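Local coordinates for protein KLLA0B12012p (Kluyveromyces lactis, PDB 6Y3P) that probably binds ATP and a metal ion through this C-terminal ATP-grasp domain and, as Pby1, directly partners the mRNA decapping enzyme Dcp2, at residues V114-L124 with I160-E171; F230-L238 with N361-D369. All coordinates share one frame; numbering follows the deposited sequence.

Contact 1 (V114-L124 with I160-E171); sequences VDYAEFLDDAL and IEQLQAIFDSFE
Two aliphatic side chains meet the Phe167 ring obliquely, Val114 through CB and both methyls and Leu120 through CD1, while the carbonyl O of Leu163, one turn earlier in the helix, lies in the ring plane at its edge. Val114 CB is 3.6 Å from Phe167 CE1. Leu120 CD1 also touches Leu163, 4.0 Å from its CG. The second flat group is the amide of Gln164. Its NE2 gives a nearly straight bond (169°) to Ala117 O at 3.2 Å, with the acceptor almost in the amide plane. NE2 reaches that carbonyl from above its plane, while the backbone N of Leu120 comes from the opposite face, so two donors grip one oxygen. Gln164 CG stands anti to the backbone N (chi1 -179°) and the chain bends at chi2, which carries the amide across to the 3-10 turn. Within its own helix NE2 also bonds Asp168 OD1 at 2.8 Å, which helps fix the amide's rotation, and OE1 rests against Leu120 CB.

Ala117 CB rests on the helix surface, 3.8 Å from Phe167 CB. Its backbone N makes a weak bond to Glu171 OE2 at 3.4 Å. Glu171 OE1 approaches the Tyr116 ring edge and lies 4.6 Å from Glu118 OE2, two like charges not in contact, which would probably raise the proton affinity of one of them. Leu124 and Ile160 run alongside in opposite directions, Leu124 CD1 3.8 Å from Ile160 CG2.

In this tubulin-tyrosine ligase-like ATP-grasp domain, helix 160-171 lies against strands 140-145 and 154-157 of the five-stranded antiparallel sheet: Leu163 and Ile166 touch Leu143 and Phe157, and Phe195 meets Phe167 edge-to-face. Ala123 and Leu124 reach the outer strand 109-113 at Ile112; helix 128-136 meets Leu124 and Ile160.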
# COMPACT_ATOMS: atom_id res chain seq x y z
N VAL A 114 2.58 -25.14 -10.69
CA VAL A 114 3.38 -26.36 -10.75
C VAL A 114 2.47 -27.53 -10.45
O VAL A 114 1.84 -27.56 -9.39
CB VAL A 114 4.64 -26.34 -9.81
CG1 VAL A 114 5.51 -27.58 -10.03
CG2 VAL A 114 5.47 -25.07 -10.00
N ASP A 115 2.39 -28.47 -11.39
CA ASP A 115 1.58 -29.68 -11.30
C ASP A 115 2.33 -30.73 -10.48
O ASP A 115 1.80 -31.23 -9.49
CB ASP A 115 1.26 -30.21 -12.72
CG ASP A 115 0.57 -29.22 -13.65
OD1 ASP A 115 1.13 -28.11 -13.88
OD2 ASP A 115 -0.50 -29.57 -14.19
N TYR A 116 3.57 -31.04 -10.90
CA TYR A 116 4.47 -32.02 -10.29
C TYR A 116 5.88 -31.47 -10.34
O TYR A 116 6.21 -30.68 -11.23
CB TYR A 116 4.41 -33.36 -11.05
CG TYR A 116 3.01 -33.88 -11.26
CD1 TYR A 116 2.22 -33.42 -12.31
CD2 TYR A 116 2.46 -34.84 -10.41
CE1 TYR A 116 0.91 -33.87 -12.49
CE2 TYR A 116 1.16 -35.32 -10.59
CZ TYR A 116 0.39 -34.82 -11.63
OH TYR A 116 -0.86 -35.29 -11.86
N ALA A 117 6.70 -31.87 -9.37
CA ALA A 117 8.10 -31.43 -9.18
C ALA A 117 8.97 -31.60 -10.44
O ALA A 117 9.78 -30.72 -10.73
CB ALA A 117 8.73 -32.15 -7.99
N GLU A 118 8.76 -32.69 -11.19
CA GLU A 118 9.51 -33.01 -12.42
C GLU A 118 9.30 -31.99 -13.57
O GLU A 118 10.08 -31.97 -14.53
CB GLU A 118 9.23 -34.45 -12.90
CG GLU A 118 7.82 -35.00 -12.63
CD GLU A 118 7.70 -35.92 -11.42
OE1 GLU A 118 8.40 -36.96 -11.37
OE2 GLU A 118 6.87 -35.60 -10.53
N PHE A 119 8.27 -31.12 -13.45
CA PHE A 119 7.97 -30.12 -14.47
C PHE A 119 8.14 -28.69 -13.98
O PHE A 119 7.62 -27.77 -14.61
CB PHE A 119 6.59 -30.36 -15.07
CG PHE A 119 6.54 -31.57 -15.96
CD1 PHE A 119 7.05 -31.53 -17.25
CD2 PHE A 119 5.98 -32.76 -15.50
CE1 PHE A 119 6.98 -32.65 -18.07
CE2 PHE A 119 5.95 -33.89 -16.32
CZ PHE A 119 6.46 -33.83 -17.60
N LEU A 120 8.93 -28.51 -12.88
CA LEU A 120 9.28 -27.22 -12.28
C LEU A 120 10.01 -26.35 -13.30
O LEU A 120 9.72 -25.15 -13.38
CB LEU A 120 10.13 -27.42 -11.00
CG LEU A 120 10.50 -26.17 -10.15
CD1 LEU A 120 10.53 -26.53 -8.70
CD2 LEU A 120 11.92 -25.71 -10.42
N ASP A 121 10.91 -26.94 -14.09
CA ASP A 121 11.64 -26.22 -15.13
C ASP A 121 10.74 -25.65 -16.22
O ASP A 121 11.04 -24.58 -16.73
CB ASP A 121 12.78 -27.07 -15.73
CG ASP A 121 14.00 -27.21 -14.84
OD1 ASP A 121 14.29 -26.27 -14.04
OD2 ASP A 121 14.70 -28.25 -14.97
N ASP A 122 9.62 -26.32 -16.54
CA ASP A 122 8.67 -25.84 -17.55
C ASP A 122 7.84 -24.69 -17.00
O ASP A 122 7.49 -23.78 -17.74
CB ASP A 122 7.73 -26.96 -18.01
CG ASP A 122 8.38 -28.13 -18.72
OD1 ASP A 122 9.64 -28.18 -18.76
OD2 ASP A 122 7.64 -28.99 -19.23
N ALA A 123 7.52 -24.74 -15.69
CA ALA A 123 6.76 -23.71 -15.01
C ALA A 123 7.58 -22.41 -14.91
O ALA A 123 7.01 -21.32 -15.02
CB ALA A 123 6.35 -24.19 -13.63
N LEU A 124 8.93 -22.54 -14.78
CA LEU A 124 9.85 -21.41 -14.72
C LEU A 124 10.00 -20.72 -16.09
O LEU A 124 10.33 -19.53 -16.16
CB LEU A 124 11.22 -21.81 -14.13
CG LEU A 124 11.24 -22.29 -12.65
CD1 LEU A 124 12.65 -22.63 -12.21
CD2 LEU A 124 10.67 -21.26 -11.71
N ILE A 160 17.29 -22.05 -7.93
CA ILE A 160 16.44 -22.97 -8.67
C ILE A 160 16.54 -24.39 -8.09
O ILE A 160 15.51 -25.00 -7.88
CB ILE A 160 16.71 -22.89 -10.21
CG1 ILE A 160 16.28 -21.50 -10.74
CG2 ILE A 160 16.00 -24.03 -10.96
CD1 ILE A 160 16.58 -21.10 -12.22
N GLU A 161 17.77 -24.87 -7.76
CA GLU A 161 17.97 -26.21 -7.14
C GLU A 161 17.30 -26.32 -5.76
O GLU A 161 16.64 -27.33 -5.48
CB GLU A 161 19.46 -26.64 -7.08
CG GLU A 161 20.46 -25.51 -6.88
CD GLU A 161 21.08 -24.92 -8.14
OE1 GLU A 161 20.42 -24.08 -8.80
OE2 GLU A 161 22.25 -25.26 -8.43
N GLN A 162 17.40 -25.24 -4.95
CA GLN A 162 16.76 -25.19 -3.64
C GLN A 162 15.22 -25.28 -3.82
O GLN A 162 14.58 -26.11 -3.17
CB GLN A 162 17.19 -23.93 -2.89
CG GLN A 162 18.53 -24.08 -2.21
CD GLN A 162 19.22 -22.76 -1.92
OE1 GLN A 162 18.71 -21.66 -2.19
NE2 GLN A 162 20.43 -22.84 -1.38
N LEU A 163 14.66 -24.52 -4.77
CA LEU A 163 13.24 -24.57 -5.12
C LEU A 163 12.86 -25.97 -5.62
O LEU A 163 11.81 -26.48 -5.23
CB LEU A 163 12.91 -23.51 -6.16
CG LEU A 163 11.44 -23.28 -6.48
CD1 LEU A 163 10.62 -22.91 -5.21
CD2 LEU A 163 11.29 -22.21 -7.54
N GLN A 164 13.73 -26.58 -6.43
CA GLN A 164 13.56 -27.93 -6.97
C GLN A 164 13.50 -28.98 -5.85
O GLN A 164 12.68 -29.89 -5.92
CB GLN A 164 14.68 -28.24 -8.00
CG GLN A 164 14.60 -29.64 -8.66
CD GLN A 164 13.34 -29.83 -9.49
OE1 GLN A 164 13.17 -29.25 -10.56
NE2 GLN A 164 12.43 -30.64 -8.99
N ALA A 165 14.36 -28.85 -4.82
CA ALA A 165 14.43 -29.73 -3.66
C ALA A 165 13.18 -29.57 -2.79
O ALA A 165 12.68 -30.56 -2.26
CB ALA A 165 15.68 -29.42 -2.85
N ILE A 166 12.65 -28.34 -2.69
CA ILE A 166 11.42 -28.07 -1.93
C ILE A 166 10.27 -28.85 -2.58
O ILE A 166 9.58 -29.62 -1.89
CB ILE A 166 11.13 -26.55 -1.84
CG1 ILE A 166 12.17 -25.81 -0.96
CG2 ILE A 166 9.69 -26.30 -1.31
CD1 ILE A 166 12.09 -24.29 -1.05
N PHE A 167 10.09 -28.69 -3.93
CA PHE A 167 9.04 -29.36 -4.71
C PHE A 167 9.15 -30.87 -4.68
O PHE A 167 8.12 -31.53 -4.60
CB PHE A 167 8.98 -28.83 -6.16
CG PHE A 167 8.05 -27.65 -6.29
CD1 PHE A 167 6.69 -27.83 -6.43
CD2 PHE A 167 8.54 -26.35 -6.16
CE1 PHE A 167 5.83 -26.73 -6.48
CE2 PHE A 167 7.68 -25.25 -6.25
CZ PHE A 167 6.33 -25.44 -6.38
N ASP A 168 10.37 -31.42 -4.75
CA ASP A 168 10.65 -32.85 -4.68
C ASP A 168 10.20 -33.42 -3.33
O ASP A 168 9.61 -34.50 -3.28
CB ASP A 168 12.17 -33.10 -4.84
CG ASP A 168 12.74 -33.00 -6.25
OD1 ASP A 168 11.97 -32.75 -7.19
OD2 ASP A 168 13.97 -33.16 -6.40
N SER A 169 10.48 -32.67 -2.23
CA SER A 169 10.11 -33.06 -0.87
C SER A 169 8.60 -33.00 -0.62
O SER A 169 8.13 -33.63 0.33
CB SER A 169 10.89 -32.24 0.16
OG SER A 169 10.36 -30.94 0.36
N PHE A 170 7.83 -32.26 -1.46
CA PHE A 170 6.37 -32.16 -1.35
C PHE A 170 5.74 -33.46 -1.85
O PHE A 170 4.74 -33.91 -1.28
CB PHE A 170 5.82 -30.96 -2.14
CG PHE A 170 6.04 -29.56 -1.58
CD1 PHE A 170 6.26 -29.36 -0.22
CD2 PHE A 170 6.01 -28.45 -2.42
CE1 PHE A 170 6.47 -28.07 0.29
CE2 PHE A 170 6.21 -27.16 -1.91
CZ PHE A 170 6.42 -26.98 -0.55
N GLU A 171 6.35 -34.06 -2.91
CA GLU A 171 5.95 -35.32 -3.56
C GLU A 171 6.14 -36.54 -2.66
O GLU A 171 5.44 -37.54 -2.84
CB GLU A 171 6.76 -35.54 -4.86
CG GLU A 171 6.57 -34.50 -5.96
CD GLU A 171 5.18 -34.36 -6.55
OE1 GLU A 171 4.47 -35.38 -6.67
OE2 GLU A 171 4.80 -33.22 -6.91

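Contact 2 (F230-L238 with N361-D369)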
# COMPACT_ATOMS: atom_id res chain seq x y z
N PHE A 230 0.19 13.20 -2.38
CA PHE A 230 0.55 13.70 -1.07
C PHE A 230 0.84 12.56 -0.14
O PHE A 230 0.02 11.65 0.04
CB PHE A 230 -0.59 14.54 -0.50
CG PHE A 230 -0.93 15.78 -1.29
CD1 PHE A 230 -0.26 16.97 -1.06
CD2 PHE A 230 -1.93 15.76 -2.25
CE1 PHE A 230 -0.57 18.12 -1.77
CE2 PHE A 230 -2.25 16.91 -2.96
CZ PHE A 230 -1.57 18.08 -2.72
N VAL A 231 2.03 12.58 0.45
CA VAL A 231 2.44 11.58 1.43
C VAL A 231 2.27 12.21 2.81
O VAL A 231 2.68 13.34 3.05
CB VAL A 231 3.87 11.07 1.16
CG1 VAL A 231 4.37 10.20 2.30
CG2 VAL A 231 3.95 10.31 -0.17
N TYR A 232 1.60 11.49 3.70
CA TYR A 232 1.39 11.87 5.09
C TYR A 232 2.62 11.36 5.89
O TYR A 232 2.85 10.15 5.98
CB TYR A 232 0.07 11.27 5.61
CG TYR A 232 -0.30 11.77 6.98
CD1 TYR A 232 -0.22 13.13 7.30
CD2 TYR A 232 -0.73 10.90 7.97
CE1 TYR A 232 -0.54 13.60 8.58
CE2 TYR A 232 -1.06 11.36 9.25
CZ TYR A 232 -0.96 12.71 9.54
OH TYR A 232 -1.31 13.15 10.79
N ASP A 233 3.42 12.31 6.42
CA ASP A 233 4.67 12.02 7.13
C ASP A 233 4.53 11.45 8.54
O ASP A 233 5.53 11.08 9.12
CB ASP A 233 5.59 13.26 7.17
CG ASP A 233 6.49 13.35 5.94
OD1 ASP A 233 6.44 12.42 5.10
OD2 ASP A 233 7.22 14.36 5.81
N ARG A 234 3.31 11.37 9.09
CA ARG A 234 3.09 10.76 10.39
C ARG A 234 2.68 9.33 10.07
O ARG A 234 1.52 9.06 9.76
CB ARG A 234 2.02 11.52 11.18
CG ARG A 234 2.42 13.00 11.47
CD ARG A 234 1.50 13.65 12.50
NE ARG A 234 1.54 12.96 13.79
CZ ARG A 234 0.66 13.11 14.77
NH1 ARG A 234 -0.35 13.96 14.63
NH2 ARG A 234 0.78 12.42 15.90
N MET A 235 3.68 8.44 9.97
CA MET A 235 3.47 7.06 9.57
C MET A 235 3.35 6.09 10.76
O MET A 235 3.59 6.46 11.91
CB MET A 235 4.54 6.62 8.57
CG MET A 235 5.06 7.73 7.69
SD MET A 235 6.22 7.05 6.49
CE MET A 235 6.49 8.51 5.44
N LEU A 236 2.91 4.87 10.48
CA LEU A 236 2.68 3.87 11.52
C LEU A 236 3.64 2.73 11.37
O LEU A 236 3.98 2.32 10.25
CB LEU A 236 1.25 3.29 11.38
CG LEU A 236 0.04 4.09 11.91
CD1 LEU A 236 -0.10 5.42 11.23
CD2 LEU A 236 -1.24 3.35 11.66
N ALA A 237 4.04 2.17 12.50
CA ALA A 237 4.87 0.98 12.58
C ALA A 237 3.98 -0.06 13.27
O ALA A 237 3.52 0.16 14.39
CB ALA A 237 6.14 1.25 13.38
N LEU A 238 3.69 -1.15 12.55
CA LEU A 238 2.84 -2.24 12.98
C LEU A 238 3.77 -3.40 13.22
O LEU A 238 4.39 -3.90 12.28
CB LEU A 238 1.77 -2.58 11.90
CG LEU A 238 1.15 -1.35 11.18
CD1 LEU A 238 0.89 -1.62 9.75
CD2 LEU A 238 -0.09 -0.89 11.82
N ASN A 361 -4.93 11.43 17.33
CA ASN A 361 -4.36 12.73 16.98
C ASN A 361 -3.77 12.62 15.57
O ASN A 361 -4.00 13.50 14.73
CB ASN A 361 -3.24 13.09 17.98
CG ASN A 361 -2.62 14.47 17.81
OD1 ASN A 361 -1.88 14.75 16.85
ND2 ASN A 361 -2.82 15.34 18.79
N LEU A 362 -3.07 11.51 15.31
CA LEU A 362 -2.47 11.21 14.02
C LEU A 362 -3.53 11.18 12.90
O LEU A 362 -3.30 11.76 11.84
CB LEU A 362 -1.69 9.88 14.11
CG LEU A 362 -0.83 9.51 12.90
CD1 LEU A 362 0.41 8.75 13.31
CD2 LEU A 362 -1.65 8.72 11.86
N ILE A 363 -4.68 10.52 13.15
CA ILE A 363 -5.77 10.36 12.18
C ILE A 363 -6.54 11.69 12.02
O ILE A 363 -6.95 12.01 10.89
CB ILE A 363 -6.64 9.11 12.53
CG1 ILE A 363 -5.86 7.79 12.30
CG2 ILE A 363 -8.01 9.07 11.83
CD1 ILE A 363 -5.45 7.46 10.83
N ASP A 364 -6.68 12.49 13.13
CA ASP A 364 -7.34 13.80 13.12
C ASP A 364 -6.60 14.79 12.22
O ASP A 364 -7.23 15.55 11.48
CB ASP A 364 -7.41 14.38 14.53
CG ASP A 364 -8.51 13.86 15.42
OD1 ASP A 364 -9.27 12.98 14.96
OD2 ASP A 364 -8.63 14.35 16.57
N GLU A 365 -5.27 14.78 12.27
CA GLU A 365 -4.43 15.66 11.48
C GLU A 365 -4.41 15.21 10.03
O GLU A 365 -4.27 16.05 9.14
CB GLU A 365 -3.01 15.67 12.07
CG GLU A 365 -2.08 16.64 11.37
CD GLU A 365 -0.62 16.61 11.77
OE1 GLU A 365 -0.33 16.32 12.95
OE2 GLU A 365 0.23 16.94 10.90
N LEU A 366 -4.58 13.89 9.78
CA LEU A 366 -4.62 13.36 8.43
C LEU A 366 -5.84 13.90 7.69
O LEU A 366 -5.67 14.43 6.58
CB LEU A 366 -4.60 11.81 8.43
CG LEU A 366 -5.09 11.07 7.15
CD1 LEU A 366 -4.20 11.33 5.95
CD2 LEU A 366 -5.23 9.59 7.40
N PHE A 367 -7.04 13.75 8.28
CA PHE A 367 -8.31 14.16 7.66
C PHE A 367 -8.45 15.67 7.63
O PHE A 367 -9.04 16.17 6.70
CB PHE A 367 -9.52 13.45 8.27
CG PHE A 367 -9.49 11.99 7.88
CD1 PHE A 367 -9.85 11.59 6.60
CD2 PHE A 367 -8.98 11.03 8.75
CE1 PHE A 367 -9.75 10.25 6.22
CE2 PHE A 367 -8.87 9.69 8.36
CZ PHE A 367 -9.28 9.30 7.11
N ASP A 368 -7.77 16.38 8.54
CA ASP A 368 -7.69 17.84 8.53
C ASP A 368 -6.97 18.31 7.25
O ASP A 368 -7.48 19.18 6.55
CB ASP A 368 -6.94 18.33 9.77
CG ASP A 368 -7.22 19.78 10.05
OD1 ASP A 368 -8.35 20.09 10.52
OD2 ASP A 368 -6.37 20.63 9.68
N ASP A 369 -5.83 17.67 6.91
CA ASP A 369 -5.02 17.97 5.73
C ASP A 369 -5.71 17.62 4.45
O ASP A 369 -5.65 18.40 3.50
CB ASP A 369 -3.67 17.26 5.82
CG ASP A 369 -2.78 17.73 6.97
OD1 ASP A 369 -2.95 18.88 7.43
OD2 ASP A 369 -1.90 16.94 7.40
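Tyr232 is the first residue of 230-238 to touch helix 361-369. Its CG is anti to the backbone N (chi1 -173°), projecting the ring over the helix until OH donates to Leu362 O at 2.6 Å, in the carbonyl plane and on a lone pair. That oxygen also receives the helical bond from Leu366 N, so the hydroxyl adds a second donor to a helix carbonyl. Leu366 CB makes a CH-pi contact over one ring face, 4.0 Å from the ring centroid; Arg234 N lies over the other, and Leu362 CD2 meets the edge.

Next comes Arg234, its guanidinium with one face turned to Leu362 CA, which lies off toward the rim. NH1 donates at the group's edge to Asn361 OD1 at 2.8 Å (161°) and forms a salt bridge with Glu365 OE1 at 2.9 Å, the latter met from above the carboxylate plane. NE pairs with Glu281, so the cation bridges helix and sheet, and its two carboxylate partners probably offset its charge. Leu236 adds an apolar contact, CD1 3.7 Å from Leu362 CD2.

In this ATP-grasp domain the broken strand 228-239 belongs to the six-stranded antiparallel sheet, between strands 215-224 and 391-396 around Val231. Helix 357-375 packs on one face here; Val231 and Met235 turn to helix 290-313 on the other.

Going from the N terminus, contact 1 comes first, closing a loop of 35 residues that holds helix 128-136 and strands 140-145 and 154-157. Contact 2 opens only afterwards and closes a much longer loop of 122 residues, including helix 290-313 and strands 326-335 and 341-347; strand 253-254, within the same loop, returns to the five-stranded sheet. The two are in series, neither nesting nor crossing. They lie on opposite sides of the chain's centre, about 45 Å apart between centres. Contact 1 joins helices beside the five-stranded sheet, whereas contact 2 fixes a late helix to the six-stranded one, so each sheet is tied separately.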